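UlvanLyase-PL25 (Pseudoalteromonas sp. PLSV, PDB 5UAS) cleaves ulvan, the sulfated cell-wall polysaccharide of green seaweeds, as a beta-propeller polysaccharide lyase of family PL25. Local coordinates at residues A217-Y222 with V285-A290; S236-V241 with T304-T309. All coordinates share one frame; numbering follows the deposited sequence.

Contact 1. Residues A217-Y222 with V285-A290. With BDP (beta-D-glucopyranuronic acid), chain C.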
loop_
_atom_site.group_PDB
_atom_site.type_symbol
_atom_site.label_atom_id
_atom_site.label_comp_id
_atom_site.label_asym_id
_atom_site.label_seq_id
_atom_site.Cartn_x
_atom_site.Cartn_y
_atom_site.Cartn_z
ATOM N N ALA A 217 -19.954 16.552 -6.873
ATOM C CA ALA A 217 -18.762 15.768 -6.620
ATOM C C ALA A 217 -18.722 14.602 -7.589
ATOM O O ALA A 217 -19.727 14.257 -8.216
ATOM C CB ALA A 217 -18.722 15.252 -5.174
ATOM N N VAL A 218 -17.538 13.994 -7.688
ATOM C CA VAL A 218 -17.301 12.781 -8.461
ATOM C C VAL A 218 -17.042 11.642 -7.489
ATOM O O VAL A 218 -16.275 11.807 -6.528
ATOM C CB VAL A 218 -16.097 12.969 -9.409
ATOM C CG1 VAL A 218 -15.821 11.708 -10.217
ATOM C CG2 VAL A 218 -16.292 14.172 -10.293
ATOM N N ASP A 219 -17.645 10.477 -7.756
ATOM C CA ASP A 219 -17.267 9.246 -7.058
ATOM C C ASP A 219 -15.803 8.886 -7.312
ATOM O O ASP A 219 -15.371 8.760 -8.461
ATOM C CB ASP A 219 -18.133 8.068 -7.511
ATOM C CG ASP A 219 -19.580 8.203 -7.140
ATOM O OD1 ASP A 219 -19.935 8.911 -6.162
ATOM O OD2 ASP A 219 -20.382 7.567 -7.848
ATOM N N SER A 220 -15.066 8.636 -6.229
ATOM C CA SER A 220 -13.642 8.328 -6.270
ATOM C C SER A 220 -13.334 7.307 -5.187
ATOM O O SER A 220 -14.057 7.195 -4.192
ATOM C CB SER A 220 -12.815 9.616 -6.084
ATOM O OG SER A 220 -11.421 9.414 -6.228
ATOM N N TRP A 221 -12.223 6.590 -5.362
ATOM C CA TRP A 221 -11.979 5.418 -4.522
ATOM C C TRP A 221 -10.512 5.255 -4.188
ATOM O O TRP A 221 -9.629 5.698 -4.923
ATOM C CB TRP A 221 -12.419 4.122 -5.206
ATOM C CG TRP A 221 -13.832 4.103 -5.632
ATOM C CD1 TRP A 221 -14.309 4.359 -6.894
ATOM C CD2 TRP A 221 -14.976 3.754 -4.837
ATOM N NE1 TRP A 221 -15.667 4.213 -6.923
ATOM C CE2 TRP A 221 -16.108 3.851 -5.676
ATOM C CE3 TRP A 221 -15.156 3.387 -3.498
ATOM C CZ2 TRP A 221 -17.419 3.583 -5.222
ATOM C CZ3 TRP A 221 -16.436 3.128 -3.045
ATOM C CH2 TRP A 221 -17.567 3.223 -3.909
ATOM N N TYR A 222 -10.270 4.519 -3.111
ATOM C CA TYR A 222 -8.930 4.024 -2.810
ATOM C C TYR A 222 -9.062 2.568 -2.376
ATOM O O TYR A 222 -9.742 2.281 -1.396
ATOM C CB TYR A 222 -8.249 4.875 -1.712
ATOM C CG TYR A 222 -7.970 6.302 -2.131
ATOM C CD1 TYR A 222 -8.889 7.306 -1.897
ATOM C CD2 TYR A 222 -6.760 6.655 -2.726
ATOM C CE1 TYR A 222 -8.634 8.630 -2.282
ATOM C CE2 TYR A 222 -6.498 7.977 -3.108
ATOM C CZ TYR A 222 -7.444 8.955 -2.888
ATOM O OH TYR A 222 -7.229 10.274 -3.255
ATOM N N VAL A 285 -18.062 -1.874 -10.188
ATOM C CA VAL A 285 -18.929 -1.612 -9.055
ATOM C C VAL A 285 -19.064 -0.106 -8.879
ATOM O O VAL A 285 -18.054 0.612 -8.785
ATOM C CB VAL A 285 -18.376 -2.284 -7.788
ATOM C CG1 VAL A 285 -19.161 -1.844 -6.555
ATOM C CG2 VAL A 285 -18.397 -3.792 -7.936
ATOM N N THR A 286 -20.310 0.363 -8.794
ATOM C CA THR A 286 -20.627 1.755 -8.522
ATOM C C THR A 286 -20.794 1.984 -7.020
ATOM O O THR A 286 -20.936 1.051 -6.235
ATOM C CB THR A 286 -21.911 2.167 -9.232
ATOM O OG1 THR A 286 -23.026 1.501 -8.626
ATOM C CG2 THR A 286 -21.847 1.813 -10.735
ATOM N N ARG A 287 -20.799 3.259 -6.633
ATOM C CA ARG A 287 -21.043 3.601 -5.236
ATOM C C ARG A 287 -22.380 3.048 -4.766
ATOM O O ARG A 287 -22.493 2.532 -3.647
ATOM C CB ARG A 287 -20.997 5.121 -5.052
ATOM C CG ARG A 287 -21.006 5.541 -3.579
ATOM C CD ARG A 287 -21.306 7.029 -3.410
ATOM N NE ARG A 287 -22.736 7.294 -3.375
ATOM C CZ ARG A 287 -23.440 7.750 -4.411
ATOM N NH1 ARG A 287 -22.845 7.995 -5.579
ATOM N NH2 ARG A 287 -24.741 7.961 -4.282
ATOM N N GLU A 288 -23.404 3.130 -5.615
ATOM C CA GLU A 288 -24.723 2.674 -5.205
ATOM C C GLU A 288 -24.735 1.174 -4.934
ATOM O O GLU A 288 -25.346 0.722 -3.959
ATOM C CB GLU A 288 -25.767 3.029 -6.271
ATOM C CG GLU A 288 -26.018 4.540 -6.412
ATOM C CD GLU A 288 -24.992 5.248 -7.310
ATOM O OE1 GLU A 288 -24.019 4.607 -7.756
ATOM O OE2 GLU A 288 -25.179 6.457 -7.582
ATOM N N VAL A 289 -24.100 0.377 -5.800
ATOM C CA VAL A 289 -24.010 -1.058 -5.524
ATOM C C VAL A 289 -23.131 -1.316 -4.305
ATOM O O VAL A 289 -23.425 -2.197 -3.481
ATOM C CB VAL A 289 -23.489 -1.809 -6.755
ATOM C CG1 VAL A 289 -23.206 -3.253 -6.397
ATOM C CG2 VAL A 289 -24.508 -1.710 -7.884
ATOM N N ALA A 290 -22.019 -0.586 -4.185
ATOM C CA ALA A 290 -21.140 -0.796 -3.036
ATOM C C ALA A 290 -21.872 -0.536 -1.718
ATOM O O ALA A 290 -21.805 -1.348 -0.791
ATOM C CB ALA A 290 -19.894 0.084 -3.160
HETATM C C1 BDP C . -2.709 14.061 -4.113
HETATM C C2 BDP C . -3.044 14.241 -2.615
HETATM C C3 BDP C . -3.951 13.109 -2.246
HETATM C C4 BDP C . -3.353 11.785 -2.543
HETATM C C5 BDP C . -2.958 11.694 -3.964
HETATM C C6 BDP C . -4.011 11.163 -4.995
HETATM O O2 BDP C . -1.827 14.235 -1.860
HETATM O O3 BDP C . -5.278 13.269 -2.774
HETATM O O4 BDP C . -2.346 11.230 -1.675
HETATM O O5 BDP C . -2.191 12.747 -4.453
HETATM O O6A BDP C . -4.998 10.520 -4.621
HETATM O O6B BDP C . -3.823 11.361 -6.208
HETATM O O HOH W 1 -19.489 5.043 -8.570
#
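Asp219 and Arg287 form the salt bridge that ties strand 217-227 to the first turn of helix 287-293. NH1 of Arg287 lies 3.1 Å from OD1 of Asp219, on the syn side of the carboxylate, with an N-H...O angle of 142°; the bond from the same NH1 to OD2 of Asp219 is weak. The two side chains cross at about a right angle and their flat groups are turned 57° apart, and NH1 alone of the guanidinium nitrogens bonds to the carboxylate. A bend at chi3 of Arg287 turns the guanidinium so that NH1 comes close to the carboxylate plane. Asp219 is buried and shared: OD1 has Tyr239 as a second partner and Lys210 makes a salt bridge with OD2, a concentration of donors that would favour the charged carboxylate. A water 2.8 Å from OD2 of Asp219 also accepts from the backbone N of Arg287, 2.9 Å away. Glu288 extends the network, its OE2 3.4 Å from NH1 of Arg287 and its OE1 paired with Lys210. Thr286 is the N-cap, and its OG1 accepts a nearly straight bond (172°) from N of Val289. Beside this polar network Trp221 reaches the helix with the far corner of its indole. CZ2 meets CA of Arg287 edge-on at 3.6 Å, and CH2 lies 4.0 Å from CB of Ala290, a residue small enough to let the helix come close. NE1 of Trp221 is bonded to the carbonyl of Lys208, which fixes the ring's rotation. One residue further along the strand, Tyr222 OH donates to O6A of the glucuronic acid, 2.6 Å away. The arrangement is that of a propeller blade, one strand carrying a substrate-binding residue while its neighbours pack against a short helix.

Contact 2. Residues S236-V241 with T304-T309. With ZN (zinc ion), chain E; 83Y (3-O-sulfo-alpha-L-rhamnopyranose), chain B.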
loop_
_atom_site.group_PDB
_atom_site.type_symbol
_atom_site.label_atom_id
_atom_site.label_comp_id
_atom_site.label_asym_id
_atom_site.label_seq_id
_atom_site.Cartn_x
_atom_site.Cartn_y
_atom_site.Cartn_z
ATOM N N SER A 236 -10.214 -4.375 -0.120
ATOM C CA SER A 236 -10.889 -3.422 0.748
ATOM C C SER A 236 -10.708 -2.019 0.174
ATOM O O SER A 236 -9.738 -1.746 -0.539
ATOM C CB SER A 236 -10.341 -3.489 2.175
ATOM O OG SER A 236 -8.931 -3.140 2.204
ATOM N N TYR A 237 -11.655 -1.126 0.451
ATOM C CA TYR A 237 -11.543 0.185 -0.170
ATOM C C TYR A 237 -12.340 1.184 0.630
ATOM O O TYR A 237 -13.337 0.820 1.263
ATOM C CB TYR A 237 -11.995 0.191 -1.637
ATOM C CG TYR A 237 -13.300 -0.495 -1.995
ATOM C CD1 TYR A 237 -13.354 -1.875 -2.067
ATOM C CD2 TYR A 237 -14.414 0.237 -2.350
ATOM C CE1 TYR A 237 -14.513 -2.523 -2.452
ATOM C CE2 TYR A 237 -15.600 -0.408 -2.763
ATOM C CZ TYR A 237 -15.636 -1.789 -2.800
ATOM O OH TYR A 237 -16.779 -2.434 -3.212
ATOM N N ASP A 238 -11.920 2.454 0.569
ATOM C CA ASP A 238 -12.767 3.513 1.094
ATOM C C ASP A 238 -13.170 4.443 -0.045
ATOM O O ASP A 238 -12.661 4.351 -1.167
ATOM C CB ASP A 238 -12.129 4.268 2.299
ATOM C CG ASP A 238 -10.827 4.991 1.980
ATOM O OD1 ASP A 238 -10.111 4.579 1.053
ATOM O OD2 ASP A 238 -10.508 5.965 2.729
ATOM N N TYR A 239 -14.150 5.299 0.238
ATOM C CA TYR A 239 -14.738 6.175 -0.763
ATOM C C TYR A 239 -14.238 7.604 -0.588
ATOM O O TYR A 239 -14.217 8.131 0.522
ATOM C CB TYR A 239 -16.271 6.150 -0.656
ATOM C CG TYR A 239 -16.977 7.124 -1.570
ATOM C CD1 TYR A 239 -17.135 6.845 -2.920
ATOM C CD2 TYR A 239 -17.501 8.320 -1.069
ATOM C CE1 TYR A 239 -17.785 7.740 -3.752
ATOM C CE2 TYR A 239 -18.166 9.212 -1.896
ATOM C CZ TYR A 239 -18.298 8.916 -3.233
ATOM O OH TYR A 239 -18.954 9.817 -4.050
ATOM N N HIS A 240 -13.884 8.248 -1.699
ATOM C CA HIS A 240 -13.436 9.634 -1.702
ATOM C C HIS A 240 -14.541 10.501 -2.299
ATOM O O HIS A 240 -14.951 10.298 -3.451
ATOM C CB HIS A 240 -12.128 9.766 -2.494
ATOM C CG HIS A 240 -11.716 11.182 -2.795
ATOM N ND1 HIS A 240 -11.692 12.174 -1.837
ATOM C CD2 HIS A 240 -11.271 11.756 -3.943
ATOM C CE1 HIS A 240 -11.275 13.306 -2.387
ATOM N NE2 HIS A 240 -11.010 13.077 -3.664
ATOM N N VAL A 241 -15.043 11.448 -1.508
ATOM C CA VAL A 241 -15.965 12.458 -2.014
ATOM C C VAL A 241 -15.108 13.503 -2.719
ATOM O O VAL A 241 -14.479 14.347 -2.071
ATOM C CB VAL A 241 -16.812 13.082 -0.899
ATOM C CG1 VAL A 241 -17.932 13.923 -1.497
ATOM C CG2 VAL A 241 -17.352 12.006 0.043
ATOM N N THR A 304 -11.534 8.928 6.484
ATOM C CA THR A 304 -10.802 7.669 6.482
ATOM C C THR A 304 -9.503 7.783 5.701
ATOM O O THR A 304 -9.310 8.687 4.882
ATOM C CB THR A 304 -11.662 6.551 5.882
ATOM O OG1 THR A 304 -12.170 6.982 4.608
ATOM C CG2 THR A 304 -12.816 6.252 6.815
ATOM N N PHE A 305 -8.611 6.836 5.975
ATOM C CA PHE A 305 -7.436 6.596 5.160
ATOM C C PHE A 305 -7.279 5.088 5.140
ATOM O O PHE A 305 -7.201 4.468 6.202
ATOM C CB PHE A 305 -6.186 7.300 5.737
ATOM C CG PHE A 305 -4.975 7.167 4.878
ATOM C CD1 PHE A 305 -4.811 8.000 3.783
ATOM C CD2 PHE A 305 -3.993 6.228 5.174
ATOM C CE1 PHE A 305 -3.727 7.873 2.946
ATOM C CE2 PHE A 305 -2.872 6.103 4.358
ATOM C CZ PHE A 305 -2.726 6.959 3.252
ATOM N N ASN A 306 -7.298 4.499 3.952
ATOM C CA ASN A 306 -7.443 3.046 3.865
ATOM C C ASN A 306 -6.223 2.328 4.445
ATOM O O ASN A 306 -5.105 2.856 4.472
ATOM C CB ASN A 306 -7.681 2.608 2.410
ATOM C CG ASN A 306 -8.276 1.212 2.314
ATOM O OD1 ASN A 306 -8.919 0.753 3.256
ATOM N ND2 ASN A 306 -8.026 0.518 1.196
ATOM N N GLY A 307 -6.456 1.105 4.915
ATOM C CA GLY A 307 -5.415 0.226 5.409
ATOM C C GLY A 307 -5.234 -0.997 4.525
ATOM O O GLY A 307 -4.811 -0.865 3.376
ATOM N N SER A 308 -5.558 -2.182 5.033
ATOM C CA SER A 308 -5.289 -3.434 4.320
ATOM C C SER A 308 -6.349 -4.446 4.754
ATOM O O SER A 308 -7.164 -4.165 5.636
ATOM C CB SER A 308 -3.869 -3.923 4.637
ATOM O OG SER A 308 -3.742 -4.175 6.030
ATOM N N THR A 309 -6.346 -5.635 4.157
ATOM C CA THR A 309 -7.330 -6.635 4.551
ATOM C C THR A 309 -6.686 -8.005 4.433
ATOM O O THR A 309 -5.848 -8.238 3.552
ATOM C CB THR A 309 -8.631 -6.531 3.698
ATOM O OG1 THR A 309 -9.543 -7.599 4.044
ATOM C CG2 THR A 309 -8.305 -6.595 2.187
HETATM ZN ZN ZN E . -10.505 14.343 -5.200
HETATM C C1 83Y B . -2.707 10.199 -0.757
HETATM C C2 83Y B . -1.406 9.490 -0.420
HETATM C C3 83Y B . -0.423 10.443 0.285
HETATM C C4 83Y B . -1.053 11.171 1.478
HETATM C C5 83Y B . -2.391 11.760 1.075
HETATM C C6 83Y B . -3.118 12.300 2.308
HETATM O O1S 83Y B . 2.883 8.645 0.510
HETATM O O2 83Y B . -1.692 8.386 0.400
HETATM O O2S 83Y B . 2.615 11.118 0.275
HETATM O O3 83Y B . 0.690 9.682 0.710
HETATM O O3S 83Y B . 1.858 9.584 -1.428
HETATM O O5 83Y B . -3.239 10.825 0.403
HETATM S S 83Y B . 2.077 9.770 0.006
HETATM O O4 83Y B . -0.221 12.278 1.887
HETATM O O HOH W 2 -8.778 -1.642 4.371
#
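Asp238 and Thr304 make the tight end of this contact, where OG1 of Thr304 donates to OD2 of Asp238 over 2.7 Å. The bond uses the anti lone pair of OD2, away from the other carboxylate oxygen, and Arg258 adds a salt bridge to the same OD2. A chi1 of 62° sets the carboxylate of Asp238 between its own backbone N and carbonyl carbon, and from there OD1 lies 3.4 Å from CB of Asn306. The side chains of Asp238 and Asn306 run past each other in opposite directions, with carboxylate and amide planes 28° apart. Strands 232-243 and 303-311 run nearly antiparallel (169°), but their axes stay 6.8 Å apart: they belong to successive sheets of the beta-propeller and meet mainly through side chains, with small polar residues suiting the narrow interface. A classic beta bulge at Gly307 and Ser308, both facing Ala320, interrupts the regular course of the second strand. Toward Ser236 the fit is looser and hydrated. Asn306 ND2 makes only a weak bond to O of Ser236, while a water 2.6 Å from Ser236 OG donates to Asn306 OD1; beyond it the methyl CG2 of Thr309 rests 3.5 Å from Ser236 OG. Phe305 turns away from the interface, its ring edge 3.3 Å from O2 of the sulfated rhamnose at CE1, and His240 NE2 binds the zinc together with His184, Cys242 and His254.

Overall arrangement
Contacts 1 and 2 have centres 12 Å apart and each contribute one strand to the same sheet, in which strands 217-227 and 232-243 are consecutive neighbours. Between them OD1 of Asp219 and OH of Tyr239 are 2.5 Å apart, a probable hydrogen bond, and O of Ser220 lies 2.7 Å from N of His240, a probable strand-to-strand bond. The centre of contact 1 lies farther out, about 20 Å from the chain centre, than that of contact 2, about 11 Å. Each reaches the glycan pocket through one residue: Tyr222 binds the glucuronic acid, which His119 and Arg180 also bind, whereas the side chain of Phe305 stands about 7 Å from that of Tyr164, the proton acceptor.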